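Local coordinates for DUF1904 domain-containing protein (Sebaldella termitidis, PDB 4M1A), which is of unknown function but forms a trimer of alpha/beta subunits and belongs to a family grouped with the MIF-like proteins, at residues A19-E24 and F36-V41; V60-F63 and A69-K72. One frame throughout, in Å; residues are numbered along the deposited sequence.

How the contacts relate
Both contacts seat a helix on the same mixed five-stranded sheet, and all four segments belong to the one DUF1904 domain. They come in series along the chain: contact 1 joins helix 21-29 to strand 37-47, and contact 2 follows, joining strand 56-62 to helix 67-82. Strand 3-7 runs between the two strands in the sheet. The contact centres are 13 Å apart and their nearest atoms about 6 Å, so they do not touch directly, but helix 67-82 links them, since Leu-21 also packs on its Leu-76 and Phe-77. Each contact also borders another subunit, contact 1 the second and contact 2 the third, so both lie beside trimer interfaces.

Contact 1: residues A19-E24 and F36-V41; sequences AGLADE and FTFEYV
Leu-21 lays its CD2 methyl against the ring of Phe-38, 3.6 Å from CE1, with its CG close behind. The branched leucine and the ring meet at a slant. The leucine CB already points toward the strand, and with CG opposite the backbone N (chi1 -170°) the CD2 branch reaches the ring. Ala-22 meets the far end of the same ring: its CB lies 4.0 Å from Phe-38 CE2, while its backbone N approaches CZ. The same methyl rests 4.1 Å from Phe-36 CB. Alanine suits this place because a single methyl lets the first turn of the helix come down onto two phenylalanines, Ala-22 and Phe-36 having their CA atoms 6.0 Å apart. Replacing Phe-38 with an alanine would probably open a gap beneath the helix start and leave Leu-21 CD2 and the Ala-22 methyl without their shared apolar surface.

Farther out, Leu-25 touches both phenylalanines, Leu-76 and Phe-77 of helix 67-82 pack on Leu-21, and Phe-47 of the second subunit packs on Ala-22 and Phe-38. Residues Phe-38 to Val-41 pair antiparallel with a strand of that subunit, whose Asp-48 OD1 accepts the N-H of the N-cap residue Gly-20; this is helix-on-sheet packing at a subunit interface crossed by the sheet, consistent with the trimeric alpha/beta architecture of MIF-clan proteins.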
# COMPACT_ATOMS: atom_id res chain seq x y z
N ALA A 19 -10.74 -9.83 16.88
CA ALA A 19 -11.12 -10.17 18.30
C ALA A 19 -10.04 -11.07 18.86
O ALA A 19 -9.82 -12.16 18.35
CB ALA A 19 -12.50 -10.82 18.35
N GLY A 20 -9.38 -10.61 19.91
CA GLY A 20 -8.32 -11.39 20.61
C GLY A 20 -6.99 -11.46 19.87
O GLY A 20 -6.03 -12.09 20.35
N LEU A 21 -6.93 -10.85 18.67
CA LEU A 21 -5.86 -11.19 17.73
C LEU A 21 -4.54 -10.61 18.17
O LEU A 21 -3.49 -11.27 18.05
CB LEU A 21 -6.18 -10.69 16.29
CG LEU A 21 -5.24 -11.19 15.19
CD1 LEU A 21 -5.09 -12.74 15.17
CD2 LEU A 21 -5.83 -10.69 13.90
N ALA A 22 -4.55 -9.42 18.72
CA ALA A 22 -3.30 -8.78 19.10
C ALA A 22 -2.65 -9.53 20.28
O ALA A 22 -1.46 -9.55 20.35
CB ALA A 22 -3.49 -7.35 19.49
N ASP A 23 -3.47 -10.09 21.21
CA ASP A 23 -2.91 -10.99 22.27
C ASP A 23 -2.16 -12.13 21.65
O ASP A 23 -1.02 -12.43 22.03
CB ASP A 23 -4.04 -11.64 23.08
CG ASP A 23 -4.95 -10.62 23.73
OD1 ASP A 23 -4.37 -9.57 24.18
OD2 ASP A 23 -6.22 -10.93 23.81
N GLU A 24 -2.78 -12.86 20.74
CA GLU A 24 -2.13 -14.00 20.14
C GLU A 24 -0.92 -13.62 19.37
O GLU A 24 0.15 -14.23 19.41
CB GLU A 24 -3.08 -14.72 19.16
CG GLU A 24 -2.39 -15.82 18.34
CD GLU A 24 -2.01 -17.11 19.11
OE1 GLU A 24 -1.85 -17.11 20.36
OE2 GLU A 24 -1.81 -18.09 18.41
N PHE A 36 0.18 -3.63 17.90
CA PHE A 36 -0.46 -4.07 16.66
C PHE A 36 -1.54 -3.12 16.26
O PHE A 36 -2.34 -2.69 17.13
CB PHE A 36 -1.04 -5.53 16.81
CG PHE A 36 0.02 -6.55 16.89
CD1 PHE A 36 0.68 -6.81 18.12
CD2 PHE A 36 0.45 -7.21 15.77
CE1 PHE A 36 1.71 -7.77 18.16
CE2 PHE A 36 1.47 -8.11 15.82
CZ PHE A 36 2.11 -8.41 17.03
N THR A 37 -1.62 -2.78 14.94
CA THR A 37 -2.78 -2.13 14.36
C THR A 37 -3.35 -3.05 13.26
O THR A 37 -2.62 -3.89 12.68
CB THR A 37 -2.44 -0.72 13.75
OG1 THR A 37 -1.58 -0.92 12.65
CG2 THR A 37 -1.79 0.21 14.73
N PHE A 38 -4.63 -2.90 13.00
CA PHE A 38 -5.36 -3.69 12.02
C PHE A 38 -6.23 -2.75 11.21
O PHE A 38 -6.98 -1.91 11.81
CB PHE A 38 -6.24 -4.72 12.69
CG PHE A 38 -5.52 -5.58 13.67
CD1 PHE A 38 -4.88 -6.75 13.26
CD2 PHE A 38 -5.44 -5.19 15.00
CE1 PHE A 38 -4.18 -7.54 14.19
CE2 PHE A 38 -4.77 -5.97 15.91
CZ PHE A 38 -4.12 -7.13 15.48
N GLU A 39 -6.20 -2.94 9.90
CA GLU A 39 -7.08 -2.16 9.00
C GLU A 39 -7.79 -3.01 8.01
O GLU A 39 -7.22 -3.96 7.45
CB GLU A 39 -6.22 -1.24 8.17
CG GLU A 39 -5.53 -0.23 8.93
CD GLU A 39 -4.47 0.46 8.06
OE1 GLU A 39 -4.90 1.26 7.15
OE2 GLU A 39 -3.25 0.22 8.30
N TYR A 40 -9.01 -2.64 7.72
CA TYR A 40 -9.69 -2.96 6.48
C TYR A 40 -9.26 -1.90 5.45
O TYR A 40 -9.33 -0.70 5.75
CB TYR A 40 -11.21 -2.86 6.71
CG TYR A 40 -12.04 -2.77 5.47
CD1 TYR A 40 -12.45 -3.90 4.82
CD2 TYR A 40 -12.44 -1.54 4.93
CE1 TYR A 40 -13.22 -3.82 3.68
CE2 TYR A 40 -13.21 -1.47 3.76
CZ TYR A 40 -13.65 -2.60 3.19
OH TYR A 40 -14.44 -2.57 2.05
N VAL A 41 -8.85 -2.33 4.27
CA VAL A 41 -8.46 -1.42 3.18
C VAL A 41 -9.57 -1.48 2.11
O VAL A 41 -9.92 -2.56 1.67
CB VAL A 41 -7.11 -1.81 2.53
CG1 VAL A 41 -6.75 -0.70 1.55
CG2 VAL A 41 -6.06 -1.95 3.64

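Contact 2: residues V60-F63 and A69-K72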
# COMPACT_ATOMS: atom_id res chain seq x y z
N VAL A 60 1.43 -7.68 6.30
CA VAL A 60 1.94 -7.49 7.64
C VAL A 60 3.18 -6.61 7.49
O VAL A 60 4.21 -7.05 6.94
CB VAL A 60 2.34 -8.83 8.26
CG1 VAL A 60 2.97 -8.62 9.61
CG2 VAL A 60 1.09 -9.72 8.37
N LEU A 61 3.10 -5.41 8.01
CA LEU A 61 4.26 -4.49 8.06
C LEU A 61 4.87 -4.56 9.42
O LEU A 61 4.24 -4.22 10.43
CB LEU A 61 3.83 -3.04 7.74
CG LEU A 61 3.40 -2.69 6.33
CD1 LEU A 61 2.07 -3.32 5.96
CD2 LEU A 61 3.31 -1.16 6.18
N TRP A 62 6.15 -5.01 9.49
CA TRP A 62 6.78 -5.19 10.78
C TRP A 62 8.30 -5.14 10.68
O TRP A 62 8.86 -5.21 9.55
CB TRP A 62 6.37 -6.51 11.43
CG TRP A 62 6.80 -7.78 10.77
CD1 TRP A 62 7.49 -7.96 9.60
CD2 TRP A 62 6.67 -9.06 11.34
NE1 TRP A 62 7.75 -9.32 9.41
CE2 TRP A 62 7.23 -10.00 10.47
CE3 TRP A 62 6.03 -9.51 12.53
CZ2 TRP A 62 7.24 -11.40 10.76
CZ3 TRP A 62 6.08 -10.86 12.82
CH2 TRP A 62 6.64 -11.78 11.93
N PHE A 63 8.93 -5.02 11.84
CA PHE A 63 10.38 -5.30 11.97
C PHE A 63 10.51 -6.84 11.87
O PHE A 63 9.89 -7.58 12.62
CB PHE A 63 10.99 -4.68 13.23
CG PHE A 63 10.86 -3.17 13.26
CD1 PHE A 63 11.46 -2.42 12.31
CD2 PHE A 63 10.13 -2.53 14.23
CE1 PHE A 63 11.30 -1.03 12.30
CE2 PHE A 63 10.00 -1.15 14.25
CZ PHE A 63 10.56 -0.40 13.26
N ALA A 69 8.34 -17.31 13.49
CA ALA A 69 7.25 -16.41 13.85
C ALA A 69 6.34 -16.14 12.62
O ALA A 69 5.12 -16.06 12.73
CB ALA A 69 7.78 -15.15 14.50
N ARG A 70 6.95 -15.97 11.47
CA ARG A 70 6.28 -15.68 10.23
C ARG A 70 5.41 -16.80 9.78
O ARG A 70 4.22 -16.59 9.43
CB ARG A 70 7.42 -15.29 9.23
CG ARG A 70 6.98 -14.42 8.13
CD ARG A 70 8.10 -13.83 7.26
NE ARG A 70 9.07 -14.76 6.84
CZ ARG A 70 10.35 -14.75 7.13
NH1 ARG A 70 10.95 -13.84 7.87
NH2 ARG A 70 11.07 -15.70 6.61
N ASP A 71 5.94 -18.03 9.82
CA ASP A 71 5.21 -19.16 9.48
C ASP A 71 3.96 -19.33 10.44
O ASP A 71 2.88 -19.71 9.96
CB ASP A 71 6.03 -20.46 9.61
CG ASP A 71 7.02 -20.68 8.45
OD1 ASP A 71 7.07 -19.84 7.50
OD2 ASP A 71 7.75 -21.69 8.51
N LYS A 72 4.14 -19.07 11.70
CA LYS A 72 3.05 -19.28 12.70
C LYS A 72 1.96 -18.24 12.47
O LYS A 72 0.77 -18.56 12.55
CB LYS A 72 3.58 -19.16 14.11
CG LYS A 72 4.36 -20.44 14.54
CD LYS A 72 4.93 -20.32 15.93
CE LYS A 72 5.46 -21.76 16.35
NZ LYS A 72 5.82 -21.69 17.75
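Trp-62 sets the six-membered end of its indole against the aliphatic part of Arg-70: CZ2 lies 4.0 Å from CG of the arginine and 4.2 Å from its CB. The two side chains cross at about a right angle. The closest approaches are to these methylenes, and the indole and guanidinium planes are 79° apart, which is not the geometry of a stack. Beside it, Trp-62 CH2 comes 4.4 Å from the CB of Ala-69, a looser apolar touch. The Ala-69 methyl and the Arg-70 methylenes form the apolar helix surface that the broad indole, reaching from the strand, packs against.

The tryptophan CB points toward the helix, and with CG between the backbone N and the carbonyl carbon (chi1 66°) the six-membered ring is placed at Arg-70 and Ala-69. Val-60, two residues earlier on the same side of the strand, puts CG1 over one indole face, 4.0 Å above the plane and offset toward the rim. Arg-70 suits its place because it is apolar near the backbone and charged at the end. Its chain bends at chi3 (47°), and NH1 forms a salt bridge with Asp-64 OD1. That carboxylate oxygen also accepts a weak hydrogen bond from Trp-62 NE1, so one aspartate serves both partners of the contact and would be expected to help hold them in place.

Phe-93 of strand 89-95 meets the Trp-62 ring and also touches Arg-70, while Met-100 of the third subunit packs on the arginine. Ile-73, one turn beyond Ala-69, extends the indole's seat along helix 67-82. The contact thus lies at the opening of the beta-alpha-beta unit formed by strand 56-62, helix 67-82 and strand 89-95, where the chain leaves the first strand and turns into the crossover helix.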